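Local coordinates for protein glycosyl transferase (Staphylococcus aureus, PDB 5U02) that belongs to the glycosyltransferases, the region modelled here comprising a helical linker followed by two C-terminal beta domains of the E-set clan, at residues A[301-310]-A[342-351]; A[132-140]-A[217-227]. All coordinates share one frame; numbering follows the deposited sequence.

Contact 1. Residues A[301-310]-A[342-351]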
loop_
_atom_site.group_PDB
_atom_site.type_symbol
_atom_site.label_atom_id
_atom_site.label_comp_id
_atom_site.label_asym_id
_atom_site.label_seq_id
_atom_site.Cartn_x
_atom_site.Cartn_y
_atom_site.Cartn_z
ATOM N N PHE A 301 -7.987 -10.704 24.933
ATOM C CA PHE A 301 -9.068 -10.748 23.965
ATOM C C PHE A 301 -9.529 -9.331 23.664
ATOM O O PHE A 301 -9.406 -8.429 24.503
ATOM C CB PHE A 301 -10.250 -11.591 24.479
ATOM C CG PHE A 301 -9.941 -13.060 24.601
ATOM C CD1 PHE A 301 -9.289 -13.556 25.719
ATOM C CD2 PHE A 301 -10.298 -13.941 23.591
ATOM C CE1 PHE A 301 -9.000 -14.907 25.828
ATOM C CE2 PHE A 301 -10.012 -15.290 23.692
ATOM C CZ PHE A 301 -9.364 -15.777 24.815
ATOM N N GLU A 302 -10.055 -9.137 22.458
ATOM C CA GLU A 302 -10.594 -7.838 22.084
ATOM C C GLU A 302 -11.841 -7.534 22.906
ATOM O O GLU A 302 -12.741 -8.371 23.027
ATOM C CB GLU A 302 -10.917 -7.806 20.591
ATOM C CG GLU A 302 -11.639 -9.044 20.082
ATOM C CD GLU A 302 -12.279 -8.842 18.711
ATOM O OE1 GLU A 302 -12.816 -9.827 18.162
ATOM O OE2 GLU A 302 -12.256 -7.707 18.189
ATOM N N GLU A 303 -11.893 -6.339 23.476
ATOM C CA GLU A 303 -13.048 -5.955 24.267
ATOM C C GLU A 303 -14.189 -5.515 23.359
ATOM O O GLU A 303 -13.977 -5.054 22.234
ATOM C CB GLU A 303 -12.679 -4.840 25.249
ATOM C CG GLU A 303 -11.653 -5.272 26.298
ATOM C CD GLU A 303 -11.489 -4.249 27.405
ATOM O OE1 GLU A 303 -11.305 -3.056 27.095
ATOM O OE2 GLU A 303 -11.565 -4.634 28.588
ATOM N N GLY A 304 -15.411 -5.674 23.855
ATOM C CA GLY A 304 -16.584 -5.288 23.099
ATOM C C GLY A 304 -17.623 -6.384 23.040
ATOM O O GLY A 304 -17.672 -7.249 23.919
ATOM N N MET A 305 -18.443 -6.367 21.993
ATOM C CA MET A 305 -19.541 -7.318 21.885
ATOM C C MET A 305 -19.021 -8.745 21.780
ATOM O O MET A 305 -17.979 -9.009 21.175
ATOM C CB MET A 305 -20.404 -6.987 20.672
ATOM C CG MET A 305 -21.044 -5.616 20.750
ATOM S SD MET A 305 -21.796 -5.126 19.192
ATOM C CE MET A 305 -22.127 -3.398 19.526
ATOM N N ALA A 306 -19.768 -9.665 22.379
ATOM C CA ALA A 306 -19.438 -11.078 22.361
ATOM C C ALA A 306 -20.736 -11.856 22.493
ATOM O O ALA A 306 -21.787 -11.294 22.801
ATOM C CB ALA A 306 -18.448 -11.437 23.474
ATOM N N SER A 307 -20.659 -13.159 22.244
ATOM C CA SER A 307 -21.835 -14.005 22.365
ATOM C C SER A 307 -21.397 -15.428 22.675
ATOM O O SER A 307 -20.279 -15.837 22.344
ATOM C CB SER A 307 -22.688 -13.973 21.089
ATOM O OG SER A 307 -21.984 -14.516 19.984
ATOM N N VAL A 308 -22.289 -16.168 23.330
ATOM C CA VAL A 308 -22.136 -17.599 23.548
ATOM C C VAL A 308 -23.299 -18.303 22.865
ATOM O O VAL A 308 -24.447 -17.857 22.955
ATOM C CB VAL A 308 -22.074 -17.960 25.048
ATOM C CG1 VAL A 308 -20.742 -17.523 25.638
ATOM C CG2 VAL A 308 -23.231 -17.327 25.808
ATOM N N VAL A 309 -22.993 -19.393 22.173
ATOM C CA VAL A 309 -23.961 -20.109 21.356
ATOM C C VAL A 309 -24.177 -21.480 21.974
ATOM O O VAL A 309 -23.213 -22.210 22.241
ATOM C CB VAL A 309 -23.492 -20.235 19.896
ATOM C CG1 VAL A 309 -24.477 -21.076 19.097
ATOM C CG2 VAL A 309 -23.326 -18.866 19.272
ATOM N N LEU A 310 -25.438 -21.815 22.225
ATOM C CA LEU A 310 -25.835 -23.167 22.576
ATOM C C LEU A 310 -26.474 -23.825 21.360
ATOM O O LEU A 310 -26.673 -23.199 20.318
ATOM C CB LEU A 310 -26.793 -23.162 23.773
ATOM C CG LEU A 310 -26.220 -22.580 25.072
ATOM C CD1 LEU A 310 -26.603 -21.119 25.236
ATOM C CD2 LEU A 310 -26.652 -23.394 26.283
ATOM N N ASN A 342 -23.299 -26.613 28.360
ATOM C CA ASN A 342 -23.602 -26.981 26.982
ATOM C C ASN A 342 -23.276 -25.866 25.993
ATOM O O ASN A 342 -23.863 -25.816 24.908
ATOM C CB ASN A 342 -25.071 -27.379 26.854
ATOM C CG ASN A 342 -25.298 -28.861 27.086
ATOM O OD1 ASN A 342 -25.457 -29.632 26.137
ATOM N ND2 ASN A 342 -25.319 -29.266 28.349
ATOM N N ILE A 343 -22.370 -24.957 26.348
ATOM C CA ILE A 343 -21.921 -23.955 25.389
ATOM C C ILE A 343 -21.154 -24.663 24.279
ATOM O O ILE A 343 -20.181 -25.379 24.537
ATOM C CB ILE A 343 -21.059 -22.880 26.063
ATOM C CG1 ILE A 343 -21.824 -22.213 27.206
ATOM C CG2 ILE A 343 -20.613 -21.834 25.038
ATOM C CD1 ILE A 343 -23.099 -21.572 26.772
ATOM N N VAL A 344 -21.605 -24.479 23.044
ATOM C CA VAL A 344 -20.944 -25.089 21.900
ATOM C C VAL A 344 -19.937 -24.134 21.265
ATOM O O VAL A 344 -18.920 -24.578 20.722
ATOM C CB VAL A 344 -22.009 -25.551 20.885
ATOM C CG1 VAL A 344 -21.425 -25.713 19.491
ATOM C CG2 VAL A 344 -22.646 -26.856 21.346
ATOM N N LYS A 345 -20.170 -22.827 21.370
ATOM C CA LYS A 345 -19.421 -21.849 20.597
ATOM C C LYS A 345 -19.278 -20.564 21.400
ATOM O O LYS A 345 -20.218 -20.136 22.076
ATOM C CB LYS A 345 -20.126 -21.568 19.266
ATOM C CG LYS A 345 -19.241 -20.982 18.187
ATOM C CD LYS A 345 -19.967 -20.996 16.844
ATOM C CE LYS A 345 -20.429 -22.403 16.483
ATOM N NZ LYS A 345 -21.173 -22.443 15.190
ATOM N N LEU A 346 -18.098 -19.951 21.311
ATOM C CA LEU A 346 -17.820 -18.677 21.961
ATOM C C LEU A 346 -17.305 -17.705 20.914
ATOM O O LEU A 346 -16.379 -18.033 20.166
ATOM C CB LEU A 346 -16.799 -18.834 23.092
ATOM C CG LEU A 346 -16.580 -17.600 23.971
ATOM C CD1 LEU A 346 -16.495 -17.994 25.441
ATOM C CD2 LEU A 346 -15.330 -16.840 23.549
ATOM N N ASN A 347 -17.899 -16.519 20.860
ATOM C CA ASN A 347 -17.552 -15.519 19.859
ATOM C C ASN A 347 -17.124 -14.220 20.526
ATOM O O ASN A 347 -17.754 -13.768 21.483
ATOM C CB ASN A 347 -18.728 -15.238 18.914
ATOM C CG ASN A 347 -18.911 -16.325 17.872
ATOM O OD1 ASN A 347 -18.927 -17.512 18.191
ATOM N ND2 ASN A 347 -19.047 -15.921 16.614
ATOM N N THR A 348 -16.044 -13.632 20.017
ATOM C CA THR A 348 -15.702 -12.250 20.300
ATOM C C THR A 348 -16.224 -11.384 19.156
ATOM O O THR A 348 -16.973 -11.851 18.291
ATOM C CB THR A 348 -14.194 -12.092 20.500
ATOM O OG1 THR A 348 -13.509 -12.425 19.286
ATOM C CG2 THR A 348 -13.711 -12.999 21.619
ATOM N N ALA A 349 -15.809 -10.115 19.126
ATOM C CA ALA A 349 -16.366 -9.181 18.150
ATOM C C ALA A 349 -16.050 -9.584 16.712
ATOM O O ALA A 349 -16.864 -9.350 15.812
ATOM C CB ALA A 349 -15.858 -7.766 18.428
ATOM N N HIS A 350 -14.890 -10.194 16.470
ATOM C CA HIS A 350 -14.500 -10.554 15.111
ATOM C C HIS A 350 -14.119 -12.017 14.924
ATOM O O HIS A 350 -13.853 -12.417 13.785
ATOM C CB HIS A 350 -13.314 -9.696 14.643
ATOM C CG HIS A 350 -13.596 -8.226 14.609
ATOM N ND1 HIS A 350 -13.372 -7.401 15.691
ATOM C CD2 HIS A 350 -14.058 -7.428 13.618
ATOM C CE1 HIS A 350 -13.698 -6.161 15.372
ATOM N NE2 HIS A 350 -14.118 -6.151 14.119
ATOM N N MET A 351 -14.063 -12.820 15.984
ATOM C CA MET A 351 -13.587 -14.191 15.883
ATOM C C MET A 351 -14.586 -15.147 16.526
ATOM O O MET A 351 -15.375 -14.769 17.396
ATOM C CB MET A 351 -12.207 -14.350 16.538
ATOM C CG MET A 351 -11.246 -13.193 16.268
ATOM S SD MET A 351 -10.779 -13.006 14.531
ATOM C CE MET A 351 -9.799 -14.482 14.268
#
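V309 and K345, S307 and N347 face each other as hydrogen-bonded pairs of antiparallel strands 304-310 and 345-347, whose axes approach to 4.8 Å; V308 and L346 form the non-hydrogen-bonded pair between them. The spacing changes at V309, whose carbonyl O accepts both V344 N (2.9 Å) and K345 N: a classic beta bulge. V309 and K345 lie side by side, CB to CB 3.7 Å, so the lysine lends its aliphatic root to the pairing while the rest of its chain turns off from the strands. On the other face V308 and L346 are apolar because they pack against L331 and I329 of strand 326-331. The domain belongs to the E-set clan. I343 brings its CD1 to CG of L310 at 3.7 Å.

Beyond the last paired residues, the carboxylate of E302 binds T348 and H350. With CG between its backbone N and carbonyl carbon (chi1 45°) and the chain extended beyond, it lies nearly coplanar with the H350 ring. E302 OE2 receives H350 ND1 (2.8 Å) through its syn lone pair, almost in the imidazole plane. E302 OE1 takes H350 N at 2.7 Å on its syn side and T348 OG1 at 2.9 Å through its anti lone pair, and these bonds fix the carboxylate's rotation.

Contact 2. Residues A[132-140]-A[217-227]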
loop_
_atom_site.group_PDB
_atom_site.type_symbol
_atom_site.label_atom_id
_atom_site.label_comp_id
_atom_site.label_asym_id
_atom_site.label_seq_id
_atom_site.Cartn_x
_atom_site.Cartn_y
_atom_site.Cartn_z
ATOM N N ILE A 132 26.997 10.137 -1.169
ATOM C CA ILE A 132 27.007 9.841 0.260
ATOM C C ILE A 132 26.167 8.595 0.514
ATOM O O ILE A 132 24.968 8.575 0.216
ATOM C CB ILE A 132 26.485 11.035 1.072
ATOM C CG1 ILE A 132 27.217 12.313 0.653
ATOM C CG2 ILE A 132 26.638 10.779 2.562
ATOM C CD1 ILE A 132 26.821 13.544 1.440
ATOM N N ASP A 133 26.795 7.558 1.070
ATOM C CA ASP A 133 26.106 6.304 1.354
ATOM C C ASP A 133 24.974 6.521 2.359
ATOM O O ASP A 133 24.971 7.478 3.138
ATOM C CB ASP A 133 27.089 5.262 1.896
ATOM C CG ASP A 133 27.853 4.543 0.795
ATOM O OD1 ASP A 133 27.545 4.761 -0.393
ATOM O OD2 ASP A 133 28.765 3.752 1.122
ATOM N N ILE A 134 24.002 5.612 2.337
ATOM C CA ILE A 134 22.863 5.655 3.247
ATOM C C ILE A 134 23.027 4.529 4.258
ATOM O O ILE A 134 22.967 3.344 3.903
ATOM C CB ILE A 134 21.526 5.541 2.507
ATOM C CG1 ILE A 134 21.466 6.545 1.360
ATOM C CG2 ILE A 134 20.374 5.765 3.475
ATOM C CD1 ILE A 134 20.054 6.801 0.858
ATOM N N ALA A 135 23.228 4.899 5.523
ATOM C CA ALA A 135 23.392 3.942 6.605
ATOM C C ALA A 135 22.040 3.373 7.029
ATOM O O ALA A 135 20.979 3.891 6.676
ATOM C CB ALA A 135 24.103 4.595 7.791
ATOM N N LYS A 136 22.091 2.286 7.791
ATOM C CA LYS A 136 20.876 1.631 8.233
ATOM C C LYS A 136 20.123 2.518 9.220
ATOM O O LYS A 136 20.734 3.146 10.093
ATOM C CB LYS A 136 21.204 0.286 8.874
ATOM C CG LYS A 136 20.301 -0.849 8.440
ATOM C CD LYS A 136 20.941 -2.197 8.700
ATOM C CE LYS A 136 20.422 -2.820 9.983
ATOM N NZ LYS A 136 20.823 -4.250 10.101
ATOM N N PRO A 137 18.799 2.624 9.106
ATOM C CA PRO A 137 18.043 3.432 10.066
ATOM C C PRO A 137 18.003 2.782 11.435
ATOM O O PRO A 137 17.977 1.559 11.568
ATOM C CB PRO A 137 16.633 3.492 9.464
ATOM C CG PRO A 137 16.552 2.297 8.586
ATOM C CD PRO A 137 17.937 2.135 8.010
ATOM N N LYS A 138 17.987 3.622 12.458
ATOM C CA LYS A 138 17.712 3.166 13.814
ATOM C C LYS A 138 16.208 3.085 14.021
ATOM O O LYS A 138 15.469 4.000 13.647
ATOM C CB LYS A 138 18.335 4.115 14.845
ATOM C CG LYS A 138 19.848 4.203 14.784
ATOM C CD LYS A 138 20.495 2.962 15.381
ATOM C CE LYS A 138 21.982 3.178 15.624
ATOM N NZ LYS A 138 22.612 2.029 16.341
ATOM N N VAL A 139 15.748 1.980 14.607
ATOM C CA VAL A 139 14.324 1.733 14.795
ATOM C C VAL A 139 14.054 1.520 16.275
ATOM O O VAL A 139 14.780 0.774 16.941
ATOM C CB VAL A 139 13.845 0.522 13.977
ATOM C CG1 VAL A 139 12.365 0.263 14.245
ATOM C CG2 VAL A 139 14.081 0.756 12.501
ATOM N N LYS A 140 13.011 2.170 16.785
ATOM C CA LYS A 140 12.538 1.933 18.140
ATOM C C LYS A 140 11.072 1.521 18.075
ATOM O O LYS A 140 10.271 2.172 17.395
ATOM C CB LYS A 140 12.728 3.171 19.029
ATOM C CG LYS A 140 12.229 2.967 20.453
ATOM C CD LYS A 140 12.052 4.260 21.233
ATOM C CE LYS A 140 11.837 3.953 22.713
ATOM N NZ LYS A 140 12.010 5.136 23.603
ATOM N N LEU A 217 11.852 -4.796 10.214
ATOM C CA LEU A 217 11.324 -3.694 9.422
ATOM C C LEU A 217 12.134 -3.602 8.137
ATOM O O LEU A 217 13.354 -3.411 8.183
ATOM C CB LEU A 217 11.387 -2.368 10.177
ATOM C CG LEU A 217 10.837 -1.194 9.358
ATOM C CD1 LEU A 217 9.317 -1.261 9.288
ATOM C CD2 LEU A 217 11.285 0.151 9.911
ATOM N N GLU A 218 11.461 -3.747 7.001
ATOM C CA GLU A 218 12.099 -3.594 5.702
ATOM C C GLU A 218 11.937 -2.154 5.237
ATOM O O GLU A 218 10.834 -1.603 5.291
ATOM C CB GLU A 218 11.493 -4.554 4.677
ATOM C CG GLU A 218 12.089 -4.428 3.288
ATOM C CD GLU A 218 11.165 -4.952 2.204
ATOM O OE1 GLU A 218 11.231 -6.160 1.892
ATOM O OE2 GLU A 218 10.367 -4.155 1.668
ATOM N N VAL A 219 13.040 -1.550 4.796
ATOM C CA VAL A 219 13.067 -0.171 4.320
ATOM C C VAL A 219 13.701 -0.169 2.938
ATOM O O VAL A 219 14.884 -0.498 2.796
ATOM C CB VAL A 219 13.846 0.752 5.270
ATOM C CG1 VAL A 219 14.000 2.134 4.653
ATOM C CG2 VAL A 219 13.151 0.833 6.622
ATOM N N GLN A 220 12.926 0.208 1.925
ATOM C CA GLN A 220 13.354 0.121 0.536
ATOM C C GLN A 220 13.537 1.516 -0.044
ATOM O O GLN A 220 12.662 2.378 0.104
ATOM C CB GLN A 220 12.345 -0.674 -0.293
ATOM C CG GLN A 220 12.647 -0.688 -1.783
ATOM C CD GLN A 220 12.296 -2.014 -2.432
ATOM O OE1 GLN A 220 13.001 -2.486 -3.327
ATOM N NE2 GLN A 220 11.208 -2.623 -1.979
ATOM N N ILE A 221 14.672 1.728 -0.698
ATOM C CA ILE A 221 14.998 2.992 -1.356
ATOM C C ILE A 221 15.273 2.655 -2.816
ATOM O O ILE A 221 16.399 2.319 -3.197
ATOM C CB ILE A 221 16.195 3.693 -0.710
ATOM C CG1 ILE A 221 15.944 3.905 0.786
ATOM C CG2 ILE A 221 16.521 4.995 -1.450
ATOM C CD1 ILE A 221 17.165 4.379 1.544
ATOM N N GLY A 222 14.246 2.751 -3.655
ATOM C CA GLY A 222 14.380 2.298 -5.025
ATOM C C GLY A 222 14.515 0.791 -5.085
ATOM O O GLY A 222 13.511 0.079 -5.182
ATOM N N THR A 223 15.751 0.289 -5.020
ATOM C CA THR A 223 15.998 -1.144 -4.963
ATOM C C THR A 223 17.021 -1.546 -3.907
ATOM O O THR A 223 17.317 -2.740 -3.784
ATOM C CB THR A 223 16.456 -1.674 -6.332
ATOM O OG1 THR A 223 17.578 -0.914 -6.796
ATOM C CG2 THR A 223 15.324 -1.594 -7.353
ATOM N N GLU A 224 17.573 -0.597 -3.154
ATOM C CA GLU A 224 18.458 -0.905 -2.038
ATOM C C GLU A 224 17.603 -1.165 -0.803
ATOM O O GLU A 224 16.835 -0.296 -0.379
ATOM C CB GLU A 224 19.442 0.236 -1.789
ATOM N N VAL A 225 17.735 -2.358 -0.228
ATOM C CA VAL A 225 16.847 -2.829 0.827
ATOM C C VAL A 225 17.627 -2.945 2.129
ATOM O O VAL A 225 18.707 -3.548 2.167
ATOM C CB VAL A 225 16.201 -4.175 0.459
ATOM C CG1 VAL A 225 15.219 -4.587 1.532
ATOM C CG2 VAL A 225 15.509 -4.079 -0.892
ATOM N N PHE A 226 17.078 -2.370 3.194
ATOM C CA PHE A 226 17.586 -2.563 4.541
ATOM C C PHE A 226 16.676 -3.528 5.290
ATOM O O PHE A 226 15.448 -3.427 5.215
ATOM C CB PHE A 226 17.671 -1.238 5.302
ATOM C CG PHE A 226 18.667 -0.272 4.730
ATOM C CD1 PHE A 226 20.028 -0.521 4.819
ATOM C CD2 PHE A 226 18.242 0.892 4.111
ATOM C CE1 PHE A 226 20.946 0.369 4.295
ATOM C CE2 PHE A 226 19.156 1.787 3.585
ATOM C CZ PHE A 226 20.509 1.525 3.677
ATOM N N GLU A 227 17.285 -4.470 5.995
ATOM C CA GLU A 227 16.572 -5.388 6.874
ATOM C C GLU A 227 16.967 -5.021 8.298
ATOM O O GLU A 227 18.106 -5.262 8.711
ATOM C CB GLU A 227 16.920 -6.839 6.546
ATOM C CG GLU A 227 15.799 -7.836 6.797
ATOM C CD GLU A 227 16.284 -9.279 6.760
ATOM O OE1 GLU A 227 15.439 -10.200 6.812
ATOM O OE2 GLU A 227 17.513 -9.490 6.684
#
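I134 and I221 reach toward each other tip to tip, CD1 to CD1 at 3.8 Å; the delta methyls of the two isoleucines, directed at each other, close a gap between CA atoms 9.5 Å apart. P137 slides past V219, its CG 4.2 Å from V219 CG2, and V139 crosses L217, CG2 to CD2 at 3.9 Å. The latter pair also meets L155 and L157 of strand 150-159, which explains the choice of aliphatic residues there.

The large flat side chain of F226 can take the K136-P137 step of the chain over one face while its rim meets other groups. Its CG stands anti to its own carbonyl carbon (chi1 -65°), turning the ring up from the hairpin to the passing chain. P137 CD and K136 CA lie over that face, the latter offset toward the rim, and K136 lays CG against F226 CD1 at 3.6 Å. I221 CD1 sits at the edge in the ring plane. Elsewhere on the rim, near the ring plane, the carbonyl O of I134 stands 3.1 Å from F226 CZ, where the ring hydrogens carry slight positive charge.

Segment 132-140 is the connection from the three-stranded sheet ending at 129-132 into strand 138-146 of the first C-terminal beta domain, and it runs over the hairpin of strands 212-221 and 224-229 without backbone pairing to it.

Polar contact is sparse. The K136 chain bends at chi3 (99°) to carry NZ to a hydrogen bond with the backbone O of E227 (3.2 Å). The carboxylate of E227 forms a salt bridge with K172 instead.

Overall arrangement
Contact 2 precedes contact 1 along the chain, and the two do not touch: their centres are 43 Å apart and their nearest atoms about 23 Å. The centre of contact 2 is about 12 Å from the centre of this elongated chain, where the first C-terminal beta domain receives the preceding segment; that of contact 1 is about 34 Å from it, within the second. They differ in kind, one joining strands edge to edge through backbone bonds, the other laying an irregular connection over a hairpin by side chains. Strand 138-146 leads from contact 2 toward N148, whose side chain bonds E302 and T348 of contact 1. Both contacts also meet the second subunit.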